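Local coordinates for uncharacterized protein (Sus scrofa, PDB 5BNI) that is porcine CD38, a member of the ADP-ribosyl cyclase family that combines a mostly helical part with a parallel beta sheet flanked by helices, at residues E56-L61 with V136-N141; Q35-A40 with M62-Q67; E12-R17 with D107-C112; D49-R54 with R129-N134. All blocks are in the same frame, centred on the assembly; numbering follows the deposited sequence.

Overall arrangement
All four contacts gather in the helical part of this ADP-ribosyl cyclase family member, beside the parallel sheet of strands 74-77, 153-160, 186-195 and 223-230. Contacts 1 and 2 share helix 59-64, their centres about 11 Å apart; L61 packs on A40 and F139 on M62. The same centre-to-centre distance separates contacts 1 and 4, where V138 touches A53. Contact 4 ties the loop after helix 34-45 to the loop leading into helix 135-149. Contact 3 joins helix 10-25 to the loop after helix 101-106, and its W111 reaches Y58 and F139. Both segments of contact 2 fall between those of contact 3; every other pair alternates along the chain, lacing distant segments into one compact unit.

Contact 1: E56-L61 with V136-N141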
loop_
_atom_site.group_PDB
_atom_site.type_symbol
_atom_site.label_atom_id
_atom_site.label_comp_id
_atom_site.label_asym_id
_atom_site.label_seq_id
_atom_site.Cartn_x
_atom_site.Cartn_y
_atom_site.Cartn_z
ATOM N N GLU A 56 -16.006 -0.391 -6.393
ATOM C CA GLU A 56 -16.683 -1.419 -7.177
ATOM C C GLU A 56 -16.218 -1.421 -8.625
ATOM O O GLU A 56 -16.519 -2.347 -9.370
ATOM C CB GLU A 56 -18.209 -1.216 -7.131
ATOM C CG GLU A 56 -18.867 -1.442 -5.773
ATOM C CD GLU A 56 -18.264 -0.599 -4.647
ATOM O OE1 GLU A 56 -18.052 0.626 -4.842
ATOM O OE2 GLU A 56 -18.006 -1.170 -3.560
ATOM N N ASP A 57 -15.501 -0.376 -9.030
ATOM C CA ASP A 57 -14.980 -0.266 -10.396
ATOM C C ASP A 57 -13.802 -1.203 -10.597
ATOM O O ASP A 57 -13.512 -1.622 -11.722
ATOM C CB ASP A 57 -14.559 1.167 -10.714
ATOM C CG ASP A 57 -15.734 2.038 -11.121
ATOM O OD1 ASP A 57 -16.596 1.585 -11.923
ATOM O OD2 ASP A 57 -15.795 3.195 -10.653
ATOM N N TYR A 58 -13.150 -1.533 -9.482
ATOM C CA TYR A 58 -11.971 -2.368 -9.486
ATOM C C TYR A 58 -12.247 -3.825 -9.183
ATOM O O TYR A 58 -11.318 -4.613 -9.107
ATOM C CB TYR A 58 -10.973 -1.802 -8.485
ATOM C CG TYR A 58 -10.284 -0.557 -8.979
ATOM C CD1 TYR A 58 -9.414 -0.606 -10.080
ATOM C CD2 TYR A 58 -10.475 0.660 -8.343
ATOM C CE1 TYR A 58 -8.759 0.529 -10.529
ATOM C CE2 TYR A 58 -9.826 1.811 -8.771
ATOM C CZ TYR A 58 -8.975 1.752 -9.860
ATOM O OH TYR A 58 -8.339 2.908 -10.271
ATOM N N ASP A 59 -13.516 -4.185 -9.027
ATOM C CA ASP A 59 -13.898 -5.567 -8.730
ATOM C C ASP A 59 -13.154 -6.595 -9.579
ATOM O O ASP A 59 -12.510 -7.488 -9.033
ATOM C CB ASP A 59 -15.413 -5.761 -8.880
ATOM C CG ASP A 59 -16.189 -5.311 -7.648
ATOM O OD1 ASP A 59 -15.562 -5.050 -6.596
ATOM O OD2 ASP A 59 -17.432 -5.218 -7.719
ATOM N N LEU A 60 -13.235 -6.473 -10.902
ATOM C CA LEU A 60 -12.572 -7.441 -11.788
ATOM C C LEU A 60 -11.056 -7.460 -11.627
ATOM O O LEU A 60 -10.439 -8.529 -11.490
ATOM C CB LEU A 60 -12.905 -7.210 -13.267
ATOM C CG LEU A 60 -12.164 -8.209 -14.183
ATOM C CD1 LEU A 60 -12.534 -9.669 -13.886
ATOM C CD2 LEU A 60 -12.432 -7.866 -15.651
ATOM N N LEU A 61 -10.456 -6.279 -11.661
ATOM C CA LEU A 61 -9.019 -6.192 -11.512
ATOM C C LEU A 61 -8.548 -6.831 -10.205
ATOM O O LEU A 61 -7.470 -7.443 -10.161
ATOM C CB LEU A 61 -8.570 -4.747 -11.537
ATOM C CG LEU A 61 -7.059 -4.573 -11.529
ATOM C CD1 LEU A 61 -6.487 -5.157 -12.819
ATOM C CD2 LEU A 61 -6.707 -3.093 -11.376
ATOM N N VAL A 136 -6.835 6.924 -8.935
ATOM C CA VAL A 136 -5.549 6.502 -8.374
ATOM C C VAL A 136 -5.669 6.309 -6.883
ATOM O O VAL A 136 -5.163 5.320 -6.343
ATOM C CB VAL A 136 -4.441 7.531 -8.639
ATOM C CG1 VAL A 136 -3.208 7.212 -7.779
ATOM C CG2 VAL A 136 -4.098 7.529 -10.133
ATOM N N SER A 137 -6.332 7.263 -6.218
ATOM C CA SER A 137 -6.535 7.227 -4.767
ATOM C C SER A 137 -7.512 6.116 -4.366
ATOM O O SER A 137 -7.330 5.468 -3.340
ATOM C CB SER A 137 -7.050 8.580 -4.272
ATOM O OG SER A 137 -6.056 9.608 -4.373
ATOM N N VAL A 138 -8.553 5.885 -5.162
ATOM C CA VAL A 138 -9.493 4.829 -4.833
ATOM C C VAL A 138 -8.780 3.490 -4.890
ATOM O O VAL A 138 -9.041 2.601 -4.088
ATOM C CB VAL A 138 -10.725 4.844 -5.770
ATOM C CG1 VAL A 138 -11.545 3.594 -5.581
ATOM C CG2 VAL A 138 -11.590 6.074 -5.502
ATOM N N PHE A 139 -7.872 3.369 -5.845
ATOM C CA PHE A 139 -7.088 2.146 -6.054
ATOM C C PHE A 139 -6.114 1.860 -4.929
ATOM O O PHE A 139 -6.085 0.739 -4.403
ATOM C CB PHE A 139 -6.310 2.218 -7.366
ATOM C CG PHE A 139 -5.313 1.087 -7.557
ATOM C CD1 PHE A 139 -5.689 -0.108 -8.157
ATOM C CD2 PHE A 139 -3.989 1.227 -7.158
ATOM C CE1 PHE A 139 -4.759 -1.137 -8.351
ATOM C CE2 PHE A 139 -3.063 0.198 -7.355
ATOM C CZ PHE A 139 -3.443 -0.985 -7.951
ATOM N N TRP A 140 -5.299 2.847 -4.566
ATOM C CA TRP A 140 -4.344 2.636 -3.487
ATOM C C TRP A 140 -5.043 2.398 -2.180
ATOM O O TRP A 140 -4.635 1.523 -1.398
ATOM C CB TRP A 140 -3.342 3.799 -3.398
ATOM C CG TRP A 140 -2.333 3.743 -4.563
ATOM C CD1 TRP A 140 -2.236 4.616 -5.606
ATOM C CD2 TRP A 140 -1.353 2.742 -4.793
ATOM N NE1 TRP A 140 -1.248 4.223 -6.467
ATOM C CE2 TRP A 140 -0.686 3.078 -5.988
ATOM C CE3 TRP A 140 -0.966 1.600 -4.105
ATOM C CZ2 TRP A 140 0.360 2.305 -6.519
ATOM C CZ3 TRP A 140 0.087 0.825 -4.626
ATOM C CH2 TRP A 140 0.725 1.183 -5.816
ATOM N N ASN A 141 -6.110 3.154 -1.938
ATOM C CA ASN A 141 -6.861 3.004 -0.694
ATOM C C ASN A 141 -7.426 1.615 -0.599
ATOM O O ASN A 141 -7.370 0.985 0.431
ATOM C CB ASN A 141 -8.003 4.019 -0.640
ATOM C CG ASN A 141 -8.919 3.808 0.545
ATOM O OD1 ASN A 141 -8.517 4.029 1.684
ATOM N ND2 ASN A 141 -10.168 3.384 0.281
#
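Y58 lays its ring against F139, presenting a face on which the edge of the phenylalanine rests. The pair is T-shaped (edge-to-face), with ring centroids 5.5 Å apart and planes inclined at 63°. The touch is not central: F139 CD1 stands over the rim of the tyrosine ring, 3.9 Å from Y58 CE1, while F139 CB comes to 3.7 Å from Y58 CZ. F139 can reach across because its CG is anti to the backbone N (chi1 171°), which carries the ring out along the flank of helix 135-149. From that helix V138 closes in on another side of the tyrosine, its CG1 lying near the ring plane, at the edge, 4.0 Å from Y58 CE2. The contact thus joins the chain entering helix 59-64 to the early turns of helix 135-149, in the buried core of the helical part of the ADP-ribosyl cyclase fold. One turn beyond Y58, L61 crosses the phenylalanine roughly at a right angle and brings CD2 to 4.1 Å from F139 CE1. The tyrosine hydroxyl, though it lies against F139 CB, finds its polar partners outside the two segments: Y58 OH hydrogen-bonds to the backbone O of F135 and probably also to NE1 of W111.

Contact 2: Q35-A40 with M62-Q67; sequences QKIKKA and MKLGHQ
L64 meets I37 and A40 with no aromatic ring or other flat group between them, so the contact has no stacked faces or ring edges and is made by aliphatic branches and backbone. L64 reaches over to helix 34-45 through CD1, which lies 3.7 Å from K36 O. The separation of L64 CD1 from A40 CB, 3.2 Å, is shorter than methyl groups normally allow, and its exact value is doubtful. Lower on the same side chain, L64 CB rests 3.9 Å from I37 CG1, the leucine and isoleucine running past each other in opposite directions. I37 has CG1 anti to its carbonyl carbon (chi1 -69°), which brings CG1 to L64 CB; the extended chi2 (-174°) sends CD1 on to 4.5 Å from G65 CA, where the chain leaves helix 59-64. L64 O also accepts a hydrogen bond from NH1 of R32, a polar tie at the helix end. The arrangement is that of a short helix packed through its last turn against a longer neighbour.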
loop_
_atom_site.group_PDB
_atom_site.type_symbol
_atom_site.label_atom_id
_atom_site.label_comp_id
_atom_site.label_asym_id
_atom_site.label_seq_id
_atom_site.Cartn_x
_atom_site.Cartn_y
_atom_site.Cartn_z
ATOM N N GLN A 35 -2.397 -9.971 -19.799
ATOM C CA GLN A 35 -3.142 -9.236 -20.807
ATOM C C GLN A 35 -4.568 -8.926 -20.357
ATOM O O GLN A 35 -5.077 -7.825 -20.582
ATOM C CB GLN A 35 -3.175 -10.028 -22.112
ATOM C CG GLN A 35 -1.888 -9.891 -22.938
ATOM C CD GLN A 35 -1.923 -8.694 -23.884
ATOM O OE1 GLN A 35 -2.879 -7.918 -23.875
ATOM N NE2 GLN A 35 -0.869 -8.530 -24.690
ATOM N N LYS A 36 -5.213 -9.902 -19.733
ATOM C CA LYS A 36 -6.555 -9.723 -19.224
ATOM C C LYS A 36 -6.480 -8.676 -18.129
ATOM O O LYS A 36 -7.343 -7.798 -18.034
ATOM C CB LYS A 36 -7.067 -11.028 -18.639
ATOM C CG LYS A 36 -7.762 -11.949 -19.625
ATOM C CD LYS A 36 -8.930 -12.618 -18.919
ATOM C CE LYS A 36 -9.041 -14.102 -19.238
ATOM N NZ LYS A 36 -9.811 -14.410 -20.481
ATOM N N ILE A 37 -5.434 -8.787 -17.306
ATOM C CA ILE A 37 -5.203 -7.877 -16.206
ATOM C C ILE A 37 -5.006 -6.433 -16.669
ATOM O O ILE A 37 -5.549 -5.512 -16.057
ATOM C CB ILE A 37 -3.979 -8.305 -15.379
ATOM C CG1 ILE A 37 -4.284 -9.601 -14.634
ATOM C CG2 ILE A 37 -3.531 -7.179 -14.436
ATOM C CD1 ILE A 37 -3.187 -10.029 -13.687
ATOM N N LYS A 38 -4.229 -6.235 -17.732
ATOM C CA LYS A 38 -3.992 -4.892 -18.251
ATOM C C LYS A 38 -5.285 -4.250 -18.657
ATOM O O LYS A 38 -5.520 -3.079 -18.375
ATOM C CB LYS A 38 -3.095 -4.923 -19.478
ATOM C CG LYS A 38 -2.995 -3.555 -20.160
ATOM C CD LYS A 38 -2.362 -3.672 -21.549
ATOM C CE LYS A 38 -3.348 -4.244 -22.548
ATOM N NZ LYS A 38 -2.708 -4.480 -23.879
ATOM N N LYS A 39 -6.110 -5.040 -19.341
ATOM C CA LYS A 39 -7.404 -4.608 -19.854
ATOM C C LYS A 39 -8.428 -4.384 -18.753
ATOM O O LYS A 39 -9.312 -3.538 -18.883
ATOM C CB LYS A 39 -7.945 -5.642 -20.827
ATOM C CG LYS A 39 -9.411 -5.448 -21.180
ATOM C CD LYS A 39 -9.625 -5.613 -22.675
ATOM C CE LYS A 39 -8.791 -4.613 -23.463
ATOM N NZ LYS A 39 -9.619 -3.489 -23.990
ATOM N N ALA A 40 -8.329 -5.166 -17.687
ATOM C CA ALA A 40 -9.244 -5.020 -16.568
ATOM C C ALA A 40 -8.972 -3.672 -15.943
ATOM O O ALA A 40 -9.882 -2.965 -15.539
ATOM C CB ALA A 40 -9.006 -6.125 -15.549
ATOM N N MET A 62 -9.346 -6.680 -9.150
ATOM C CA MET A 62 -8.994 -7.254 -7.842
ATOM C C MET A 62 -9.098 -8.780 -7.828
ATOM O O MET A 62 -8.359 -9.447 -7.119
ATOM C CB MET A 62 -9.855 -6.668 -6.729
ATOM C CG MET A 62 -9.601 -5.193 -6.461
ATOM S SD MET A 62 -7.947 -4.823 -5.859
ATOM C CE MET A 62 -7.389 -3.626 -7.047
ATOM N N LYS A 63 -10.017 -9.316 -8.610
ATOM C CA LYS A 63 -10.207 -10.749 -8.717
ATOM C C LYS A 63 -9.070 -11.364 -9.536
ATOM O O LYS A 63 -8.513 -12.394 -9.163
ATOM C CB LYS A 63 -11.549 -11.031 -9.397
ATOM C CG LYS A 63 -11.884 -12.506 -9.549
ATOM C CD LYS A 63 -13.017 -12.714 -10.527
ATOM C CE LYS A 63 -13.316 -14.200 -10.684
ATOM N NZ LYS A 63 -14.775 -14.432 -10.543
ATOM N N LEU A 64 -8.751 -10.732 -10.662
ATOM C CA LEU A 64 -7.687 -11.186 -11.556
ATOM C C LEU A 64 -6.333 -11.151 -10.883
ATOM O O LEU A 64 -5.562 -12.078 -11.031
ATOM C CB LEU A 64 -7.628 -10.309 -12.815
ATOM C CG LEU A 64 -8.783 -10.362 -13.810
ATOM C CD1 LEU A 64 -8.610 -9.271 -14.841
ATOM C CD2 LEU A 64 -8.819 -11.726 -14.483
ATOM N N GLY A 65 -6.048 -10.066 -10.166
ATOM C CA GLY A 65 -4.775 -9.904 -9.495
ATOM C C GLY A 65 -4.777 -10.275 -8.022
ATOM O O GLY A 65 -4.101 -9.625 -7.238
ATOM N N HIS A 66 -5.517 -11.312 -7.629
ATOM C CA HIS A 66 -5.550 -11.728 -6.219
ATOM C C HIS A 66 -4.219 -12.365 -5.786
ATOM O O HIS A 66 -3.539 -12.985 -6.591
ATOM C CB HIS A 66 -6.692 -12.715 -5.959
ATOM C CG HIS A 66 -6.370 -14.147 -6.297
ATOM N ND1 HIS A 66 -6.586 -14.687 -7.549
ATOM C CD2 HIS A 66 -5.876 -15.160 -5.536
ATOM C CE1 HIS A 66 -6.239 -15.965 -7.547
ATOM N NE2 HIS A 66 -5.802 -16.276 -6.337
ATOM N N GLN A 67 -3.860 -12.226 -4.516
ATOM C CA GLN A 67 -2.619 -12.809 -4.032
ATOM C C GLN A 67 -2.654 -12.805 -2.514
ATOM O O GLN A 67 -3.131 -11.834 -1.911
ATOM C CB GLN A 67 -1.442 -11.978 -4.533
ATOM C CG GLN A 67 -0.090 -12.669 -4.507
ATOM C CD GLN A 67 1.042 -11.729 -4.896
ATOM O OE1 GLN A 67 0.807 -10.588 -5.300
ATOM N NE2 GLN A 67 2.277 -12.204 -4.774
#

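Contact 3: E12-R17 with D107-C112; sequences EIILRR and DDLSWC
R17 reaches from helix 10-25 to the backbone carbonyl of D107. Its NH1 donates to D107 O at 2.7 Å in a nearly straight bond of 163°, meeting a lone pair in the carbonyl plane, and that oxygen lies almost in the plane of the guanidinium. A second, weak bond from R17 NH2 to D107 O spans 3.2 Å. A chi2 near 180° (-179°) and a similarly stretched chi3 give the arginine its reach, and NH1 also binds O of I105. L109 lays CD2 over one face of the guanidinium; its CG is 3.7 Å from R17 NH1. Beyond the polar group, L109 CD1 packs 3.8 Å from I14 CG2 and 4.2 Å from I13 CG2, so one leucine bridges arginine and both isoleucines. The arginine's bonds go to carbonyls where helix 101-106 ends, and its positive charge would probably counter the partial negative charge of that terminus; the carboxylates of D107 and D108, near but not in contact, would probably add to the favourable field.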
loop_
_atom_site.group_PDB
_atom_site.type_symbol
_atom_site.label_atom_id
_atom_site.label_comp_id
_atom_site.label_asym_id
_atom_site.label_seq_id
_atom_site.Cartn_x
_atom_site.Cartn_y
_atom_site.Cartn_z
ATOM N N GLU A 12 1.127 0.109 -21.710
ATOM C CA GLU A 12 2.272 -0.736 -22.027
ATOM C C GLU A 12 3.074 -1.025 -20.795
ATOM O O GLU A 12 3.514 -2.154 -20.574
ATOM C CB GLU A 12 3.180 -0.049 -23.035
ATOM C CG GLU A 12 2.505 0.091 -24.364
ATOM C CD GLU A 12 2.818 -1.064 -25.291
ATOM O OE1 GLU A 12 3.479 -2.036 -24.852
ATOM O OE2 GLU A 12 2.384 -0.992 -26.454
ATOM N N ILE A 13 3.275 0.009 -19.992
ATOM C CA ILE A 13 4.034 -0.121 -18.773
ATOM C C ILE A 13 3.452 -1.105 -17.760
ATOM O O ILE A 13 4.208 -1.866 -17.164
ATOM C CB ILE A 13 4.257 1.258 -18.142
ATOM C CG1 ILE A 13 5.092 2.140 -19.084
ATOM C CG2 ILE A 13 4.929 1.125 -16.789
ATOM C CD1 ILE A 13 5.426 3.514 -18.497
ATOM N N ILE A 14 2.133 -1.118 -17.549
ATOM C CA ILE A 14 1.536 -2.089 -16.602
ATOM C C ILE A 14 1.630 -3.504 -17.169
ATOM O O ILE A 14 1.747 -4.466 -16.430
ATOM C CB ILE A 14 0.049 -1.776 -16.248
ATOM C CG1 ILE A 14 -0.812 -1.881 -17.492
ATOM C CG2 ILE A 14 -0.081 -0.392 -15.607
ATOM C CD1 ILE A 14 -2.233 -1.435 -17.302
ATOM N N LEU A 15 1.567 -3.629 -18.486
ATOM C CA LEU A 15 1.668 -4.935 -19.116
ATOM C C LEU A 15 3.086 -5.524 -18.967
ATOM O O LEU A 15 3.254 -6.700 -18.643
ATOM C CB LEU A 15 1.289 -4.832 -20.588
ATOM C CG LEU A 15 1.199 -6.204 -21.277
ATOM C CD1 LEU A 15 -0.107 -6.877 -20.918
ATOM C CD2 LEU A 15 1.300 -6.050 -22.787
ATOM N N ARG A 16 4.101 -4.700 -19.206
ATOM C CA ARG A 16 5.490 -5.126 -19.054
ATOM C C ARG A 16 5.779 -5.497 -17.620
ATOM O O ARG A 16 6.379 -6.536 -17.349
ATOM C CB ARG A 16 6.451 -4.004 -19.456
ATOM C CG ARG A 16 6.830 -3.975 -20.908
ATOM C CD ARG A 16 5.593 -3.952 -21.792
ATOM N NE ARG A 16 5.939 -4.006 -23.200
ATOM C CZ ARG A 16 6.420 -5.091 -23.810
ATOM N NH1 ARG A 16 6.723 -5.052 -25.101
ATOM N NH2 ARG A 16 6.596 -6.224 -23.137
ATOM N N ARG A 17 5.350 -4.636 -16.700
ATOM C CA ARG A 17 5.607 -4.847 -15.288
ATOM C C ARG A 17 4.909 -6.106 -14.844
ATOM O O ARG A 17 5.383 -6.851 -13.982
ATOM C CB ARG A 17 5.076 -3.670 -14.489
ATOM C CG ARG A 17 5.912 -2.416 -14.614
ATOM C CD ARG A 17 5.310 -1.312 -13.774
ATOM N NE ARG A 17 6.302 -0.325 -13.388
ATOM C CZ ARG A 17 6.104 0.600 -12.455
ATOM N NH1 ARG A 17 4.943 0.668 -11.815
ATOM N NH2 ARG A 17 7.071 1.461 -12.160
ATOM N N ASP A 107 2.807 0.856 -9.081
ATOM C CA ASP A 107 3.802 1.660 -8.355
ATOM C C ASP A 107 4.330 2.902 -9.064
ATOM O O ASP A 107 4.943 2.800 -10.126
ATOM C CB ASP A 107 4.984 0.781 -7.933
ATOM C CG ASP A 107 5.821 1.419 -6.831
ATOM O OD1 ASP A 107 5.243 2.119 -5.974
ATOM O OD2 ASP A 107 7.054 1.213 -6.808
ATOM N N ASP A 108 4.094 4.059 -8.451
ATOM C CA ASP A 108 4.534 5.356 -8.944
ATOM C C ASP A 108 3.863 5.814 -10.224
ATOM O O ASP A 108 4.308 6.775 -10.843
ATOM C CB ASP A 108 6.058 5.411 -9.106
ATOM C CG ASP A 108 6.793 5.239 -7.782
ATOM O OD1 ASP A 108 6.350 5.836 -6.774
ATOM O OD2 ASP A 108 7.820 4.515 -7.748
ATOM N N LEU A 109 2.783 5.155 -10.623
ATOM C CA LEU A 109 2.117 5.550 -11.848
ATOM C C LEU A 109 0.920 6.462 -11.578
ATOM O O LEU A 109 0.496 6.625 -10.442
ATOM C CB LEU A 109 1.661 4.331 -12.616
ATOM C CG LEU A 109 2.753 3.357 -13.070
ATOM C CD1 LEU A 109 2.106 2.238 -13.879
ATOM C CD2 LEU A 109 3.852 4.079 -13.871
ATOM N N SER A 110 0.387 7.052 -12.639
ATOM C CA SER A 110 -0.791 7.885 -12.547
ATOM C C SER A 110 -1.690 7.580 -13.739
ATOM O O SER A 110 -1.208 7.218 -14.815
ATOM C CB SER A 110 -0.391 9.358 -12.519
ATOM O OG SER A 110 0.199 9.665 -11.276
ATOM N N TRP A 111 -3.000 7.714 -13.539
ATOM C CA TRP A 111 -3.945 7.404 -14.582
ATOM C C TRP A 111 -5.313 8.014 -14.300
ATOM O O TRP A 111 -5.762 8.076 -13.155
ATOM C CB TRP A 111 -4.043 5.886 -14.727
ATOM C CG TRP A 111 -4.512 5.158 -13.478
ATOM C CD1 TRP A 111 -5.804 4.792 -13.183
ATOM C CD2 TRP A 111 -3.716 4.718 -12.370
ATOM N NE1 TRP A 111 -5.843 4.145 -11.970
ATOM C CE2 TRP A 111 -4.577 4.096 -11.452
ATOM C CE3 TRP A 111 -2.349 4.785 -12.063
ATOM C CZ2 TRP A 111 -4.129 3.559 -10.264
ATOM C CZ3 TRP A 111 -1.901 4.244 -10.884
ATOM C CH2 TRP A 111 -2.785 3.633 -9.999
ATOM N N CYS A 112 -5.950 8.495 -15.364
ATOM C CA CYS A 112 -7.296 9.057 -15.290
ATOM C C CYS A 112 -7.861 9.106 -16.682
ATOM O O CYS A 112 -7.143 9.399 -17.638
ATOM C CB CYS A 112 -7.337 10.438 -14.651
ATOM S SG CYS A 112 -6.442 11.771 -15.478
#

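Contact 4: D49-R54 with R129-N134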
loop_
_atom_site.group_PDB
_atom_site.type_symbol
_atom_site.label_atom_id
_atom_site.label_comp_id
_atom_site.label_asym_id
_atom_site.label_seq_id
_atom_site.Cartn_x
_atom_site.Cartn_y
_atom_site.Cartn_z
ATOM N N ASP A 49 -15.830 9.981 -15.672
ATOM C CA ASP A 49 -15.483 11.203 -14.974
ATOM C C ASP A 49 -14.362 10.817 -13.994
ATOM O O ASP A 49 -14.510 9.868 -13.241
ATOM C CB ASP A 49 -16.707 11.716 -14.224
ATOM C CG ASP A 49 -16.427 13.026 -13.488
ATOM O OD1 ASP A 49 -15.481 13.062 -12.686
ATOM O OD2 ASP A 49 -17.128 14.021 -13.711
ATOM N N PRO A 50 -13.235 11.535 -13.989
ATOM C CA PRO A 50 -12.141 11.142 -13.070
ATOM C C PRO A 50 -12.407 11.360 -11.557
ATOM O O PRO A 50 -11.604 10.929 -10.729
ATOM C CB PRO A 50 -10.960 11.962 -13.588
ATOM C CG PRO A 50 -11.616 13.199 -14.131
ATOM C CD PRO A 50 -12.863 12.692 -14.819
ATOM N N CYS A 51 -13.540 11.979 -11.201
ATOM C CA CYS A 51 -13.916 12.180 -9.798
ATOM C C CYS A 51 -15.092 11.279 -9.367
ATOM O O CYS A 51 -15.613 11.382 -8.236
ATOM C CB CYS A 51 -14.270 13.648 -9.519
ATOM S SG CYS A 51 -12.879 14.804 -9.372
ATOM N N SER A 52 -15.496 10.377 -10.260
ATOM C CA SER A 52 -16.611 9.487 -9.978
ATOM C C SER A 52 -16.215 8.080 -9.511
ATOM O O SER A 52 -17.082 7.231 -9.285
ATOM C CB SER A 52 -17.440 9.337 -11.227
ATOM O OG SER A 52 -16.783 8.426 -12.081
ATOM N N ALA A 53 -14.920 7.817 -9.372
ATOM C CA ALA A 53 -14.422 6.496 -9.001
ATOM C C ALA A 53 -15.000 5.911 -7.717
ATOM O O ALA A 53 -15.147 6.584 -6.711
ATOM C CB ALA A 53 -12.933 6.523 -8.916
ATOM N N ARG A 54 -15.299 4.619 -7.788
ATOM C CA ARG A 54 -15.809 3.823 -6.684
ATOM C C ARG A 54 -15.037 2.513 -6.648
ATOM O O ARG A 54 -14.635 1.992 -7.682
ATOM C CB ARG A 54 -17.293 3.522 -6.893
ATOM C CG ARG A 54 -18.204 4.737 -6.807
ATOM C CD ARG A 54 -19.639 4.302 -6.731
ATOM N NE ARG A 54 -19.915 3.185 -7.629
ATOM C CZ ARG A 54 -20.419 2.013 -7.238
ATOM N NH1 ARG A 54 -20.713 1.791 -5.937
ATOM N NH2 ARG A 54 -20.638 1.065 -8.154
ATOM N N ARG A 129 -6.685 15.801 -3.111
ATOM C CA ARG A 129 -7.275 17.044 -2.614
ATOM C C ARG A 129 -8.245 17.714 -3.587
ATOM O O ARG A 129 -9.031 18.578 -3.199
ATOM C CB ARG A 129 -6.186 18.015 -2.164
ATOM C CG ARG A 129 -5.199 17.418 -1.168
ATOM C CD ARG A 129 -4.531 18.467 -0.299
ATOM N NE ARG A 129 -3.632 19.358 -1.037
ATOM C CZ ARG A 129 -3.166 20.512 -0.564
ATOM N NH1 ARG A 129 -3.530 20.927 0.622
ATOM N NH2 ARG A 129 -2.347 21.261 -1.269
ATOM N N ASN A 130 -8.179 17.336 -4.855
ATOM C CA ASN A 130 -9.092 17.852 -5.852
ATOM C C ASN A 130 -10.431 17.144 -5.583
ATOM O O ASN A 130 -11.494 17.778 -5.458
ATOM C CB ASN A 130 -8.570 17.522 -7.250
ATOM C CG ASN A 130 -7.439 18.429 -7.710
ATOM O OD1 ASN A 130 -6.558 18.010 -8.475
ATOM N ND2 ASN A 130 -7.455 19.677 -7.267
ATOM N N CYS A 131 -10.351 15.826 -5.480
ATOM C CA CYS A 131 -11.497 14.995 -5.168
ATOM C C CYS A 131 -10.914 13.666 -4.713
ATOM O O CYS A 131 -9.986 13.137 -5.349
ATOM C CB CYS A 131 -12.456 14.846 -6.367
ATOM S SG CYS A 131 -11.820 14.015 -7.839
ATOM N N ASN A 132 -11.433 13.157 -3.598
ATOM C CA ASN A 132 -10.951 11.921 -3.011
ATOM C C ASN A 132 -11.331 10.713 -3.835
ATOM O O ASN A 132 -10.695 9.659 -3.737
ATOM C CB ASN A 132 -11.505 11.785 -1.603
ATOM C CG ASN A 132 -10.797 10.732 -0.802
ATOM O OD1 ASN A 132 -9.610 10.841 -0.510
ATOM N ND2 ASN A 132 -11.532 9.706 -0.424
ATOM N N SER A 133 -12.352 10.886 -4.668
ATOM C CA SER A 133 -12.877 9.808 -5.489
ATOM C C SER A 133 -12.190 9.730 -6.852
ATOM O O SER A 133 -12.833 9.388 -7.849
ATOM C CB SER A 133 -14.378 9.984 -5.675
ATOM O OG SER A 133 -14.856 10.997 -4.835
ATOM N N ASN A 134 -10.905 10.065 -6.922
ATOM C CA ASN A 134 -10.192 9.933 -8.178
ATOM C C ASN A 134 -9.743 8.474 -8.240
ATOM O O ASN A 134 -9.597 7.839 -7.194
ATOM C CB ASN A 134 -9.005 10.873 -8.211
ATOM C CG ASN A 134 -7.935 10.449 -7.252
ATOM O OD1 ASN A 134 -7.218 9.484 -7.503
ATOM N ND2 ASN A 134 -7.828 11.155 -6.132
#
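C51 and C131 are joined by a disulfide, SG to SG 2.0 Å, with chi3 of -92°, the left-handed sense. C131 directs SG between its backbone N and carbonyl carbon (chi1 64°), a crowded arrangement that turns the sulfur toward the other loop. Beside this covalent link the backbones come close: P50 O meets N134 CA at 3.1 Å in a CH···O contact with an angle of 165° at the hydrogen. Further along, A53 N gives a weak hydrogen bond to S133 O, 3.0 Å long, and S133 CB lies 3.2 Å from C51 O. Bonds within each loop set the backbone. In 49-54, D49 to S52 form a type I beta turn whose first carbonyl oxygen, D49 O, accepts from both S52 N and S52 OG, the latter at 2.9 Å. D49 OD1 accepts from C51 N at 2.7 Å, an Asx turn that fixes the backbone leading into the disulfide. In 129-134, the amide of N134 works at both ends: ND2 donates to C131 O at 3.0 Å, almost in the amide plane, and braces the amide, while OD1 accepts from N of S137, which makes N134 the N-cap of helix 135-149. The arrangement is a disulfide-tied pair of loops with an asparagine N-cap at the start of that helix.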